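Local coordinates for protein apoptosis regulator Bcl-2 homolog (Canarypox virus, PDB 5WOS) that inhibits apoptosis of the infected host cell by binding BH3-containing proapoptotic proteins, among them BAK1 and BAX, supposedly preventing the activation of those two, at residues E14-I19 against I124-L129; I28-G33 against F101-T106; K34-H39 against N44-V49; I81-I86 against L130-S135; I86-K89 against G93-I96. All blocks are in the same frame, centred on the assembly; numbering follows the deposited sequence. Where two conformers were deposited one is given.

Contact 1: residues E14-I19 against I124-L129; sequences EIYYTI and IITESL
Thr126 puts its methyl into the corner between Tyr16 and Ile19. CG2 of Thr126 lies over one face of the Tyr16 ring, 4.2 Å from the ring centroid and 23° off the normal. This is a CH-pi contact, displaced toward the rim on the CE1 side. The same methyl is 3.7 Å from Ile19 CG2 and 3.6 Å from the backbone oxygen Tyr16 O. Glu127 adds a lighter touch. Its CG sits at the edge of the Tyr16 ring, near the ring plane and 4.0 Å from CE1.

The torsions set this up. CG of Tyr16 is anti to the backbone N (chi1 177°), which carries the ring across to the partner helix. Thr126 turns CG2 to the contact, while its OG1 lies beside its own backbone N and hydrogen bonds to Pro122 O. The far end of the ring is fixed as well, through a hydrogen bond between Tyr16 OH and Asp123 OD1. Both hydroxyls therefore have partners near the start of helix 121-138.

The two segment axes pass 10.1 Å apart and cross at 132°, steeply inclined and nearer antiparallel than parallel. Thr126 also touches Leu20 and Ile23 of helix 14-32. On another side of helix 121-138, Ser128 packs on Val82 of helix 78-86.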
# COMPACT_ATOMS: atom_id res chain seq x y z
N GLU A 14 10.85 4.18 14.94
CA GLU A 14 9.44 4.27 15.29
C GLU A 14 8.60 4.55 14.06
O GLU A 14 7.47 4.06 13.95
CB GLU A 14 9.21 5.35 16.35
CG GLU A 14 9.83 5.05 17.71
CD GLU A 14 11.34 5.17 17.71
OE1 GLU A 14 11.89 5.81 16.80
OE2 GLU A 14 11.98 4.61 18.63
N ILE A 15 9.14 5.31 13.11
CA ILE A 15 8.41 5.62 11.89
C ILE A 15 8.20 4.35 11.07
O ILE A 15 7.08 4.06 10.63
CB ILE A 15 9.15 6.70 11.07
CG1 ILE A 15 9.19 8.00 11.88
CG2 ILE A 15 8.48 6.89 9.69
CD1 ILE A 15 9.50 9.25 11.08
N TYR A 16 9.26 3.56 10.88
CA TYR A 16 9.12 2.32 10.12
C TYR A 16 8.00 1.46 10.68
O TYR A 16 7.20 0.90 9.92
CB TYR A 16 10.44 1.54 10.13
CG TYR A 16 10.36 0.21 9.42
CD1 TYR A 16 10.66 0.09 8.07
CD2 TYR A 16 9.96 -0.93 10.11
CE1 TYR A 16 10.58 -1.13 7.42
CE2 TYR A 16 9.87 -2.16 9.47
CZ TYR A 16 10.18 -2.25 8.13
OH TYR A 16 10.10 -3.47 7.48
N TYR A 17 7.92 1.35 12.01
CA TYR A 17 6.94 0.46 12.62
C TYR A 17 5.59 1.14 12.79
O TYR A 17 4.56 0.46 12.81
CB TYR A 17 7.49 -0.05 13.96
CG TYR A 17 8.57 -1.11 13.76
CD1 TYR A 17 8.25 -2.35 13.23
CD2 TYR A 17 9.90 -0.85 14.07
CE1 TYR A 17 9.21 -3.31 13.02
CE2 TYR A 17 10.88 -1.81 13.86
CZ TYR A 17 10.53 -3.04 13.34
OH TYR A 17 11.49 -4.01 13.13
N THR A 18 5.56 2.47 12.88
CA THR A 18 4.28 3.18 12.88
C THR A 18 3.51 2.89 11.59
O THR A 18 2.30 2.67 11.62
CB THR A 18 4.51 4.69 13.04
OG1 THR A 18 5.21 4.95 14.27
CG2 THR A 18 3.17 5.44 13.08
N ILE A 19 4.21 2.88 10.45
CA ILE A 19 3.56 2.57 9.18
C ILE A 19 3.30 1.07 9.07
O ILE A 19 2.21 0.64 8.67
CB ILE A 19 4.40 3.10 8.01
CG1 ILE A 19 4.22 4.62 7.88
CG2 ILE A 19 4.04 2.40 6.69
CD1 ILE A 19 5.46 5.38 8.18
N ILE A 124 8.06 -5.26 2.59
CA ILE A 124 8.60 -4.90 1.28
C ILE A 124 8.09 -3.54 0.84
O ILE A 124 8.86 -2.71 0.32
CB ILE A 124 8.28 -6.00 0.25
CG1 ILE A 124 9.03 -7.29 0.59
CG2 ILE A 124 8.65 -5.53 -1.16
CD1 ILE A 124 8.66 -8.47 -0.28
N ILE A 125 6.80 -3.27 1.00
CA ILE A 125 6.28 -1.98 0.58
C ILE A 125 6.63 -0.90 1.60
O ILE A 125 7.00 0.22 1.23
CB ILE A 125 4.77 -2.03 0.28
CG1 ILE A 125 3.92 -2.08 1.56
CG2 ILE A 125 4.44 -3.23 -0.61
CD1 ILE A 125 2.47 -1.79 1.28
N THR A 126 6.56 -1.23 2.89
CA THR A 126 6.98 -0.27 3.91
C THR A 126 8.44 0.13 3.70
O THR A 126 8.79 1.31 3.85
CB THR A 126 6.80 -0.87 5.31
OG1 THR A 126 5.48 -1.40 5.44
CG2 THR A 126 7.01 0.20 6.38
N GLU A 127 9.29 -0.83 3.34
CA GLU A 127 10.67 -0.51 2.99
C GLU A 127 10.73 0.39 1.77
O GLU A 127 11.38 1.45 1.79
CB GLU A 127 11.46 -1.79 2.74
CG GLU A 127 12.22 -2.30 3.96
CD GLU A 127 13.07 -3.52 3.64
OE1 GLU A 127 12.83 -4.59 4.25
OE2 GLU A 127 13.97 -3.42 2.78
N SER A 128 10.08 -0.02 0.67
CA SER A 128 10.06 0.80 -0.53
C SER A 128 9.45 2.17 -0.26
O SER A 128 9.93 3.19 -0.77
CB SER A 128 9.29 0.09 -1.64
OG SER A 128 9.76 -1.23 -1.83
N LEU A 129 8.39 2.21 0.55
CA LEU A 129 7.74 3.48 0.85
C LEU A 129 8.67 4.41 1.61
O LEU A 129 8.80 5.59 1.28
CB LEU A 129 6.45 3.23 1.65
CG LEU A 129 5.16 3.94 1.27
CD1 LEU A 129 4.85 3.87 -0.21
CD2 LEU A 129 4.02 3.31 2.06

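Contact 2: residues I28-G33 against F101-T106; sequences IEYCTG and FGAYVT
This is a mostly apolar helix-helix contact in the buried part of the Bcl-2 bundle, where the end of helix 14-32 crosses helix 92-112. The segment axes are 9.4 Å apart at 42°. Tyr30 and Cys31 face Ala103, Tyr104 and Thr106.

Tyr30 does most of the touching. A chi1 of -179° swings its ring out beside the carbonyl carbon and over to the other helix. CD2 of Tyr30 is 3.6 Å from the carbonyl oxygen Ala103 O and 4.1 Å from Ala103 CB. Farther out, the hydroxyl oxygen Tyr30 OH meets the edge of the Tyr104 ring, 4.2 Å from CD1. The next residue, Cys31, sets SG 3.8 Å from Thr106 CG2, about a turn beyond Ala103. Leu57 of helix 43-69 packs against Tyr30, and Ile61 of the same helix against Tyr104.

Thr106 divides its two branches. CG2 serves the contact, and OG1 hydrogen bonds back to Gly102 O at 2.8 Å. Thr106 N reaches that same oxygen from the opposite face of its carbonyl plane. The threonine hydroxyl is thus satisfied within its own helix. Just beyond, Cys31 O has a weak hydrogen bond to Lys107 NZ. Between the two segments, sulfur meets methyl, and ring carbon meets alanine methyl and backbone oxygen, which implies van der Waals contact.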
# COMPACT_ATOMS: atom_id res chain seq x y z
N ILE A 28 -3.42 -8.45 6.58
CA ILE A 28 -4.04 -9.55 7.32
C ILE A 28 -5.55 -9.50 7.17
O ILE A 28 -6.19 -10.49 6.77
CB ILE A 28 -3.62 -9.50 8.80
CG1 ILE A 28 -2.13 -9.83 8.93
CG2 ILE A 28 -4.44 -10.48 9.63
CD1 ILE A 28 -1.56 -9.51 10.29
N GLU A 29 -6.16 -8.36 7.49
CA GLU A 29 -7.61 -8.25 7.42
C GLU A 29 -8.11 -8.49 6.01
O GLU A 29 -9.15 -9.13 5.81
CB GLU A 29 -8.07 -6.89 7.94
CG GLU A 29 -9.60 -6.72 7.91
CD GLU A 29 -10.10 -5.60 8.80
OE1 GLU A 29 -9.31 -5.07 9.60
OE2 GLU A 29 -11.29 -5.25 8.69
N TYR A 30 -7.39 -7.99 5.00
CA TYR A 30 -7.87 -8.14 3.63
C TYR A 30 -7.72 -9.57 3.13
O TYR A 30 -8.52 -10.01 2.29
CB TYR A 30 -7.12 -7.18 2.70
CG TYR A 30 -7.61 -7.29 1.28
CD1 TYR A 30 -8.88 -6.85 0.93
CD2 TYR A 30 -6.81 -7.84 0.29
CE1 TYR A 30 -9.34 -6.96 -0.36
CE2 TYR A 30 -7.26 -7.95 -1.01
CZ TYR A 30 -8.53 -7.50 -1.33
OH TYR A 30 -8.99 -7.60 -2.63
N CYS A 31 -6.72 -10.30 3.62
CA CYS A 31 -6.50 -11.66 3.16
C CYS A 31 -7.41 -12.66 3.87
O CYS A 31 -7.97 -13.55 3.23
CB CYS A 31 -5.04 -12.04 3.36
SG CYS A 31 -3.93 -11.31 2.14
N THR A 32 -7.56 -12.52 5.19
CA THR A 32 -8.35 -13.46 5.97
C THR A 32 -9.80 -13.04 6.12
O THR A 32 -10.65 -13.89 6.43
CB THR A 32 -7.75 -13.64 7.37
OG1 THR A 32 -7.90 -12.42 8.11
CG2 THR A 32 -6.28 -14.01 7.29
N GLY A 33 -10.12 -11.76 5.92
CA GLY A 33 -11.45 -11.29 6.20
C GLY A 33 -11.78 -11.21 7.68
O GLY A 33 -12.96 -11.14 8.03
N PHE A 101 -3.00 -1.57 -3.76
CA PHE A 101 -2.45 -2.49 -4.75
C PHE A 101 -1.53 -3.51 -4.09
O PHE A 101 -1.52 -4.69 -4.47
CB PHE A 101 -1.70 -1.72 -5.83
CG PHE A 101 -1.07 -2.60 -6.88
CD1 PHE A 101 -1.83 -3.11 -7.91
CD2 PHE A 101 0.27 -2.91 -6.82
CE1 PHE A 101 -1.26 -3.92 -8.87
CE2 PHE A 101 0.85 -3.72 -7.78
CZ PHE A 101 0.08 -4.23 -8.81
N GLY A 102 -0.74 -3.09 -3.10
CA GLY A 102 0.02 -4.04 -2.33
C GLY A 102 -0.86 -5.09 -1.67
O GLY A 102 -0.54 -6.28 -1.69
N ALA A 103 -1.99 -4.66 -1.10
CA ALA A 103 -2.91 -5.60 -0.48
C ALA A 103 -3.42 -6.61 -1.50
O ALA A 103 -3.49 -7.81 -1.22
CB ALA A 103 -4.08 -4.85 0.15
N TYR A 104 -3.79 -6.15 -2.70
CA TYR A 104 -4.30 -7.06 -3.72
C TYR A 104 -3.26 -8.10 -4.09
O TYR A 104 -3.55 -9.30 -4.15
CB TYR A 104 -4.75 -6.28 -4.96
CG TYR A 104 -5.26 -7.19 -6.05
CD1 TYR A 104 -6.39 -7.96 -5.86
CD2 TYR A 104 -4.60 -7.29 -7.27
CE1 TYR A 104 -6.87 -8.80 -6.85
CE2 TYR A 104 -5.06 -8.13 -8.27
CZ TYR A 104 -6.20 -8.88 -8.05
OH TYR A 104 -6.67 -9.71 -9.04
N VAL A 105 -2.02 -7.66 -4.36
CA VAL A 105 -0.94 -8.59 -4.68
C VAL A 105 -0.81 -9.64 -3.58
O VAL A 105 -0.69 -10.84 -3.86
CB VAL A 105 0.37 -7.83 -4.90
CG1 VAL A 105 1.58 -8.75 -4.79
CG2 VAL A 105 0.37 -7.15 -6.26
N THR A 106 -0.82 -9.19 -2.33
CA THR A 106 -0.67 -10.12 -1.21
C THR A 106 -1.75 -11.19 -1.25
O THR A 106 -1.46 -12.39 -1.14
CB THR A 106 -0.71 -9.35 0.11
OG1 THR A 106 0.27 -8.30 0.09
CG2 THR A 106 -0.41 -10.27 1.28

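Contact 3: residues K34-H39 against N44-V49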
# COMPACT_ATOMS: atom_id res chain seq x y z
N LYS A 34 -10.77 -11.22 8.54
CA LYS A 34 -10.96 -11.13 9.98
C LYS A 34 -10.65 -9.73 10.48
O LYS A 34 -9.66 -9.11 10.05
CB LYS A 34 -10.08 -12.16 10.71
CG LYS A 34 -10.64 -13.58 10.76
CD LYS A 34 -12.12 -13.64 11.14
CE LYS A 34 -12.46 -12.86 12.42
NZ LYS A 34 -13.86 -12.34 12.41
N ASN A 35 -11.48 -9.23 11.38
CA ASN A 35 -11.33 -7.88 11.89
C ASN A 35 -10.02 -7.73 12.66
O ASN A 35 -9.65 -8.59 13.46
CB ASN A 35 -12.51 -7.53 12.80
CG ASN A 35 -12.43 -6.12 13.34
OD1 ASN A 35 -11.81 -5.24 12.73
ND2 ASN A 35 -13.05 -5.88 14.49
N ARG A 36 -9.32 -6.62 12.40
CA ARG A 36 -8.05 -6.34 13.05
C ARG A 36 -8.06 -4.99 13.77
O ARG A 36 -7.01 -4.49 14.15
CB ARG A 36 -6.91 -6.38 12.02
CG ARG A 36 -6.77 -7.72 11.32
CD ARG A 36 -6.31 -8.82 12.27
NE ARG A 36 -5.01 -8.52 12.87
CZ ARG A 36 -4.24 -9.41 13.49
NH1 ARG A 36 -4.62 -10.68 13.57
NH2 ARG A 36 -3.08 -9.04 14.01
N ASN A 37 -9.25 -4.41 13.98
CA ASN A 37 -9.34 -3.11 14.63
C ASN A 37 -8.81 -3.13 16.06
O ASN A 37 -8.49 -2.07 16.60
CB ASN A 37 -10.79 -2.62 14.65
CG ASN A 37 -11.35 -2.43 13.27
OD1 ASN A 37 -10.62 -2.18 12.31
ND2 ASN A 37 -12.67 -2.56 13.15
N PHE A 38 -8.71 -4.30 16.68
CA PHE A 38 -8.29 -4.41 18.07
C PHE A 38 -6.90 -5.03 18.22
O PHE A 38 -6.51 -5.40 19.33
CB PHE A 38 -9.32 -5.22 18.86
CG PHE A 38 -10.73 -4.75 18.65
CD1 PHE A 38 -11.10 -3.46 19.02
CD2 PHE A 38 -11.69 -5.58 18.10
CE1 PHE A 38 -12.40 -3.02 18.83
CE2 PHE A 38 -12.98 -5.15 17.91
CZ PHE A 38 -13.34 -3.86 18.27
N HIS A 39 -6.16 -5.17 17.12
CA HIS A 39 -4.75 -5.55 17.17
C HIS A 39 -3.81 -4.41 16.83
O HIS A 39 -2.62 -4.51 17.11
CB HIS A 39 -4.48 -6.71 16.21
CG HIS A 39 -5.25 -7.95 16.51
ND1 HIS A 39 -6.54 -8.15 16.06
CD2 HIS A 39 -4.93 -9.06 17.21
CE1 HIS A 39 -6.98 -9.33 16.47
NE2 HIS A 39 -6.02 -9.90 17.17
N ASN A 44 -7.96 4.68 15.16
CA ASN A 44 -8.61 5.68 14.32
C ASN A 44 -7.97 5.73 12.93
O ASN A 44 -8.67 5.77 11.92
CB ASN A 44 -8.56 7.04 15.00
CG ASN A 44 -9.68 7.23 16.00
OD1 ASN A 44 -10.80 6.77 15.79
ND2 ASN A 44 -9.37 7.88 17.11
N THR A 45 -6.64 5.74 12.87
CA THR A 45 -5.97 5.70 11.58
C THR A 45 -6.36 4.45 10.80
O THR A 45 -6.65 4.52 9.60
CB THR A 45 -4.45 5.75 11.76
OG1 THR A 45 -4.08 6.99 12.38
CG2 THR A 45 -3.75 5.65 10.41
N TYR A 46 -6.39 3.30 11.47
CA TYR A 46 -6.64 2.04 10.76
C TYR A 46 -7.98 2.07 10.05
O TYR A 46 -8.09 1.65 8.90
CB TYR A 46 -6.56 0.86 11.73
CG TYR A 46 -6.72 -0.47 11.05
CD1 TYR A 46 -5.72 -0.97 10.23
CD2 TYR A 46 -7.87 -1.24 11.22
CE1 TYR A 46 -5.85 -2.18 9.60
CE2 TYR A 46 -8.00 -2.46 10.60
CZ TYR A 46 -6.99 -2.92 9.79
OH TYR A 46 -7.11 -4.13 9.15
N ILE A 47 -9.02 2.58 10.72
CA ILE A 47 -10.34 2.65 10.10
C ILE A 47 -10.30 3.54 8.87
O ILE A 47 -10.85 3.20 7.82
CB ILE A 47 -11.38 3.14 11.13
CG1 ILE A 47 -12.02 1.95 11.85
CG2 ILE A 47 -12.48 3.97 10.47
CD1 ILE A 47 -11.06 1.09 12.63
N ILE A 48 -9.63 4.69 8.96
CA ILE A 48 -9.56 5.60 7.82
C ILE A 48 -8.80 4.94 6.67
O ILE A 48 -9.30 4.88 5.54
CB ILE A 48 -8.91 6.93 8.24
CG1 ILE A 48 -9.87 7.69 9.17
CG2 ILE A 48 -8.58 7.78 7.02
CD1 ILE A 48 -9.30 8.98 9.75
N VAL A 49 -7.59 4.45 6.94
CA VAL A 49 -6.81 3.82 5.87
C VAL A 49 -7.50 2.56 5.37
O VAL A 49 -7.48 2.27 4.17
CB VAL A 49 -5.38 3.52 6.36
CG1 VAL A 49 -4.59 2.79 5.29
CG2 VAL A 49 -4.67 4.81 6.75
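The polar-to-carbon contacts are the closest. Asn37 OD1 points at the edge of the Tyr46 ring, in the ring plane, and is 3.1 Å from both CD2 and CE2. The amide and ring planes are 70° apart. An oxygen facing ring C-H groups in this way is probably favourable electrostatically. Arg36 CB touches the hydroxyl end of the ring, 3.7 Å from Tyr46 OH. The ring extends to the loop from its helix, with chi1 of Tyr46 at -176°.

Ile47 CD1 also packs beside the Asn37 amide, 3.6 Å from Asn37 CG.

Hydrogen bonds hold the loop from within and from helix 14-32. Asn35 OD1 accepts from Asn37 N at 3.0 Å, although the position of that oxygen is less sure. Tyr46 OH and Arg36 N both bond to Glu29 OE1. Arg36 NE bonds to Asn25 OD1. The Arg36 side chain bends at chi2 and chi3, and its guanidinium lies with one face over the His39 ring.

The Asn35 bond to the amide two residues on fits an Asx turn, with the reservation that its oxygen is not firmly placed. The turn belongs to the connection that leads from helix 14-32 into helix 43-69 of the Bcl-2 fold. Through Tyr46, this connection is joined to the first turns of the helix that follows it.

Contact 4: residues I81-I86 against L130-S135; sequences IVYDTI and LSRCRS
Tyr83 and Ile86 on helix 78-86 meet Arg132 and Cys133 on helix 121-138, joining two helices of the Bcl-2 fold. Two separate pairs make the contact, one toward solvent and one buried.

The outer pair is Tyr83 with Arg132. The CD1-CE1 side of the tyrosine ring meets the arginine. Arg132 does not extend. The bend at chi2 (-114°) brings CD to the ring, and the bend at chi3 then directs NE and the guanidinium. CD of Arg132 lies 3.4 Å from Tyr83 CD1, approaching obliquely. The guanidinium is strongly turned from the ring, with the planes 70° apart, and NH1 of Arg132 stays 3.9 Å from CE1 of Tyr83. The methylene thus makes the closest touch. His87 stacks on the Tyr83 ring.

Helix 121-138 is kinked here, since the backbone N of Arg132 and that of Ser135 make no bond to the preceding turn. Arg132 and Cys133 lie at this irregular part.

The buried pair is Ile86 with Cys133. CG1 of Ile86 stands between its own backbone N and carbonyl carbon (chi1 54°), and the chain then extends. Leu129 and Ile98 also pack on Ile86. This extension sets Ile86 CD1 3.5 Å from Cys133 SG.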
# COMPACT_ATOMS: atom_id res chain seq x y z
N ILE A 81 7.91 -0.34 -8.72
CA ILE A 81 6.58 0.24 -8.88
C ILE A 81 6.40 1.39 -7.89
O ILE A 81 5.96 2.48 -8.25
CB ILE A 81 5.49 -0.83 -8.71
CG1 ILE A 81 5.67 -1.95 -9.74
CG2 ILE A 81 4.10 -0.21 -8.85
CD1 ILE A 81 4.86 -3.19 -9.46
N VAL A 82 6.73 1.14 -6.62
CA VAL A 82 6.62 2.19 -5.61
C VAL A 82 7.49 3.38 -5.99
O VAL A 82 7.07 4.54 -5.91
CB VAL A 82 6.98 1.64 -4.22
CG1 VAL A 82 6.88 2.74 -3.16
CG2 VAL A 82 6.07 0.47 -3.86
N TYR A 83 8.73 3.11 -6.40
CA TYR A 83 9.63 4.19 -6.79
C TYR A 83 9.04 5.01 -7.92
O TYR A 83 9.01 6.24 -7.86
CB TYR A 83 10.99 3.62 -7.21
CG TYR A 83 11.98 4.66 -7.67
CD1 TYR A 83 13.00 5.09 -6.83
CD2 TYR A 83 11.92 5.21 -8.94
CE1 TYR A 83 13.92 6.05 -7.24
CE2 TYR A 83 12.83 6.17 -9.36
CZ TYR A 83 13.83 6.58 -8.51
OH TYR A 83 14.73 7.52 -8.94
N ASP A 84 8.55 4.34 -8.96
CA ASP A 84 8.03 5.02 -10.14
C ASP A 84 6.67 5.66 -9.91
O ASP A 84 6.16 6.33 -10.82
CB ASP A 84 7.95 4.03 -11.30
CG ASP A 84 9.30 3.40 -11.62
OD1 ASP A 84 10.33 4.10 -11.55
OD2 ASP A 84 9.33 2.19 -11.94
N THR A 85 6.06 5.49 -8.74
CA THR A 85 4.76 6.08 -8.45
C THR A 85 4.88 7.42 -7.74
O THR A 85 3.98 8.26 -7.88
CB THR A 85 3.92 5.12 -7.60
OG1 THR A 85 3.69 3.91 -8.33
CG2 THR A 85 2.57 5.74 -7.23
N ILE A 86 5.96 7.65 -6.99
CA ILE A 86 6.05 8.80 -6.11
C ILE A 86 7.43 9.44 -6.20
O ILE A 86 7.82 10.21 -5.31
CB ILE A 86 5.72 8.40 -4.66
CG1 ILE A 86 6.61 7.22 -4.23
CG2 ILE A 86 4.23 8.07 -4.54
CD1 ILE A 86 6.16 6.51 -2.97
N LEU A 130 9.34 3.89 2.64
CA LEU A 130 10.21 4.72 3.46
C LEU A 130 11.52 5.05 2.76
O LEU A 130 12.12 6.09 3.04
CB LEU A 130 10.49 4.03 4.79
CG LEU A 130 9.25 3.87 5.65
CD1 LEU A 130 9.48 2.83 6.70
CD2 LEU A 130 8.89 5.19 6.29
N SER A 131 11.99 4.18 1.87
CA SER A 131 13.20 4.47 1.11
C SER A 131 13.11 5.79 0.35
O SER A 131 14.15 6.28 -0.11
CB SER A 131 13.49 3.33 0.13
OG SER A 131 14.50 3.70 -0.79
N ARG A 132 11.92 6.37 0.21
CA ARG A 132 11.75 7.60 -0.55
C ARG A 132 10.91 8.66 0.15
O ARG A 132 10.98 9.83 -0.26
CB ARG A 132 11.11 7.30 -1.91
CG ARG A 132 11.84 6.24 -2.72
CD ARG A 132 12.44 6.82 -3.98
NE ARG A 132 13.42 7.87 -3.71
CZ ARG A 132 14.73 7.67 -3.54
NH1 ARG A 132 15.24 6.44 -3.62
NH2 ARG A 132 15.53 8.69 -3.30
N CYS A 133 10.13 8.32 1.18
CA CYS A 133 9.13 9.23 1.74
C CYS A 133 9.30 9.47 3.24
O CYS A 133 8.42 10.09 3.85
CB CYS A 133 7.72 8.68 1.49
SG CYS A 133 7.40 8.15 -0.19
N ARG A 134 10.39 9.00 3.84
CA ARG A 134 10.53 9.09 5.29
C ARG A 134 10.39 10.53 5.77
O ARG A 134 9.53 10.85 6.60
CB ARG A 134 11.87 8.51 5.74
CG ARG A 134 11.98 8.35 7.25
CD ARG A 134 13.42 8.21 7.71
NE ARG A 134 13.56 8.62 9.10
CZ ARG A 134 13.59 9.88 9.52
NH1 ARG A 134 13.49 10.88 8.65
NH2 ARG A 134 13.72 10.15 10.81
N SER A 135 11.24 11.43 5.26
CA SER A 135 11.18 12.82 5.68
C SER A 135 9.80 13.41 5.41
O SER A 135 9.25 14.15 6.24
CB SER A 135 12.26 13.63 4.97
OG SER A 135 12.12 13.54 3.57

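Contact 5: residues I86-K89 against G93-I96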
# COMPACT_ATOMS: atom_id res chain seq x y z
N ILE A 86 5.96 7.65 -6.99
CA ILE A 86 6.05 8.80 -6.11
C ILE A 86 7.43 9.44 -6.20
O ILE A 86 7.82 10.21 -5.31
CB ILE A 86 5.72 8.40 -4.66
CG1 ILE A 86 6.61 7.22 -4.23
CG2 ILE A 86 4.23 8.07 -4.54
CD1 ILE A 86 6.16 6.51 -2.97
N HIS A 87 8.16 9.16 -7.28
CA HIS A 87 9.49 9.74 -7.44
C HIS A 87 9.41 11.22 -7.81
O HIS A 87 10.24 12.02 -7.37
CB HIS A 87 10.29 8.97 -8.48
CG HIS A 87 11.64 9.55 -8.74
ND1 HIS A 87 11.96 10.19 -9.92
CD2 HIS A 87 12.75 9.60 -7.97
CE1 HIS A 87 13.22 10.60 -9.86
NE2 HIS A 87 13.72 10.25 -8.69
N ASP A 88 8.43 11.59 -8.63
CA ASP A 88 8.26 13.00 -8.99
C ASP A 88 7.55 13.79 -7.90
O ASP A 88 7.82 14.98 -7.72
CB ASP A 88 7.49 13.13 -10.31
CG ASP A 88 6.01 12.85 -10.16
OD1 ASP A 88 5.66 11.92 -9.40
OD2 ASP A 88 5.19 13.55 -10.79
N LYS A 89 6.63 13.15 -7.16
CA LYS A 89 5.92 13.82 -6.08
C LYS A 89 5.30 12.76 -5.17
O LYS A 89 4.90 11.69 -5.63
CB LYS A 89 4.84 14.76 -6.61
CG LYS A 89 4.09 15.50 -5.53
CD LYS A 89 3.22 16.61 -6.08
CE LYS A 89 2.71 17.52 -4.97
NZ LYS A 89 1.92 18.67 -5.47
N GLY A 93 -2.70 10.29 -1.67
CA GLY A 93 -3.44 9.51 -2.64
C GLY A 93 -2.59 8.42 -3.27
O GLY A 93 -3.02 7.27 -3.40
N ARG A 94 -1.36 8.77 -3.66
CA ARG A 94 -0.46 7.77 -4.23
C ARG A 94 -0.03 6.76 -3.17
O ARG A 94 0.04 5.55 -3.45
CB ARG A 94 0.74 8.46 -4.86
CG ARG A 94 0.38 9.27 -6.09
CD ARG A 94 1.53 10.10 -6.62
NE ARG A 94 1.15 10.85 -7.81
CZ ARG A 94 2.00 11.50 -8.60
NH1 ARG A 94 3.29 11.49 -8.34
NH2 ARG A 94 1.54 12.14 -9.66
N VAL A 95 0.27 7.22 -1.96
CA VAL A 95 0.68 6.31 -0.89
C VAL A 95 -0.41 5.29 -0.60
O VAL A 95 -0.13 4.11 -0.40
CB VAL A 95 1.06 7.11 0.37
CG1 VAL A 95 1.30 6.19 1.55
CG2 VAL A 95 2.31 7.95 0.11
N ILE A 96 -1.67 5.74 -0.58
CA ILE A 96 -2.77 4.82 -0.30
C ILE A 96 -2.96 3.84 -1.45
O ILE A 96 -3.18 2.64 -1.24
CB ILE A 96 -4.06 5.61 -0.01
CG1 ILE A 96 -3.92 6.42 1.29
CG2 ILE A 96 -5.27 4.68 0.06
CD1 ILE A 96 -3.83 5.59 2.55
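Arg94 NH1 is gripped by two oxygens of the loop that precedes its helix. Asp88 OD1 takes it in a salt bridge of 2.6 Å, with an N-H...O angle of 138°. The carboxylate uses the syn lone pair of OD1, on the side of its other oxygen. OD1 lies close to the guanidinium plane, at the edge of the group. The carboxylate and guanidinium planes are themselves only 17° apart. Within this pair the carboxylate engages NH1 alone, as Asp88 OD2 stays 4.1 Å from Arg94 NH2. The second oxygen is Lys89 O, at 3.2 Å from Arg94 NH1. That bond is weak.

Side-chain shape explains the reach. Arg94 is fully extended from CG to NE and so carries its charge from helix 92-112 to the loop. Asp88 folds back toward it, its CG placed between backbone N and carbonyl carbon (chi1 75°). Nearer the helix, the aliphatic base of Arg94 is packed. Ile86 turns its CG2 branch this way, and this methyl is 3.5 Å from Arg94 CB.

Both charged groups have second partners on the bound peptide. Asp88 OD1 also forms a salt bridge with a basic side chain of the peptide, and Arg94 NE with an acidic one. The loop bridge probably helps to orient the guanidinium for that acid. An arginine at the start of this helix, paired with an acidic residue of a BH3 ligand, is characteristic of the ligand-binding groove of Bcl-2 proteins.

How the contacts relate
Contacts 1 and 2 are the buried ones. They lie on opposite sides of the chain's centre, about 17 Å apart between centres, and both use helix 14-32. Their touches are mainly apolar. Contact 3 is peripheral and mixes polar and carbon contacts. It joins contact 2 through Glu29, which bonds to Tyr46 and Arg36. Contacts 4 and 5 are partly buried neighbours that share Ile86, whose CD1 serves one and CG2 the other. Contact 5 alone has a salt bridge between its segments, and its charged pair faces the bound peptide. Contacts 1 and 4 share helix 121-138 and touch through Tyr16 and Leu130. Leu129 links contact 1 to Val95 of contact 5.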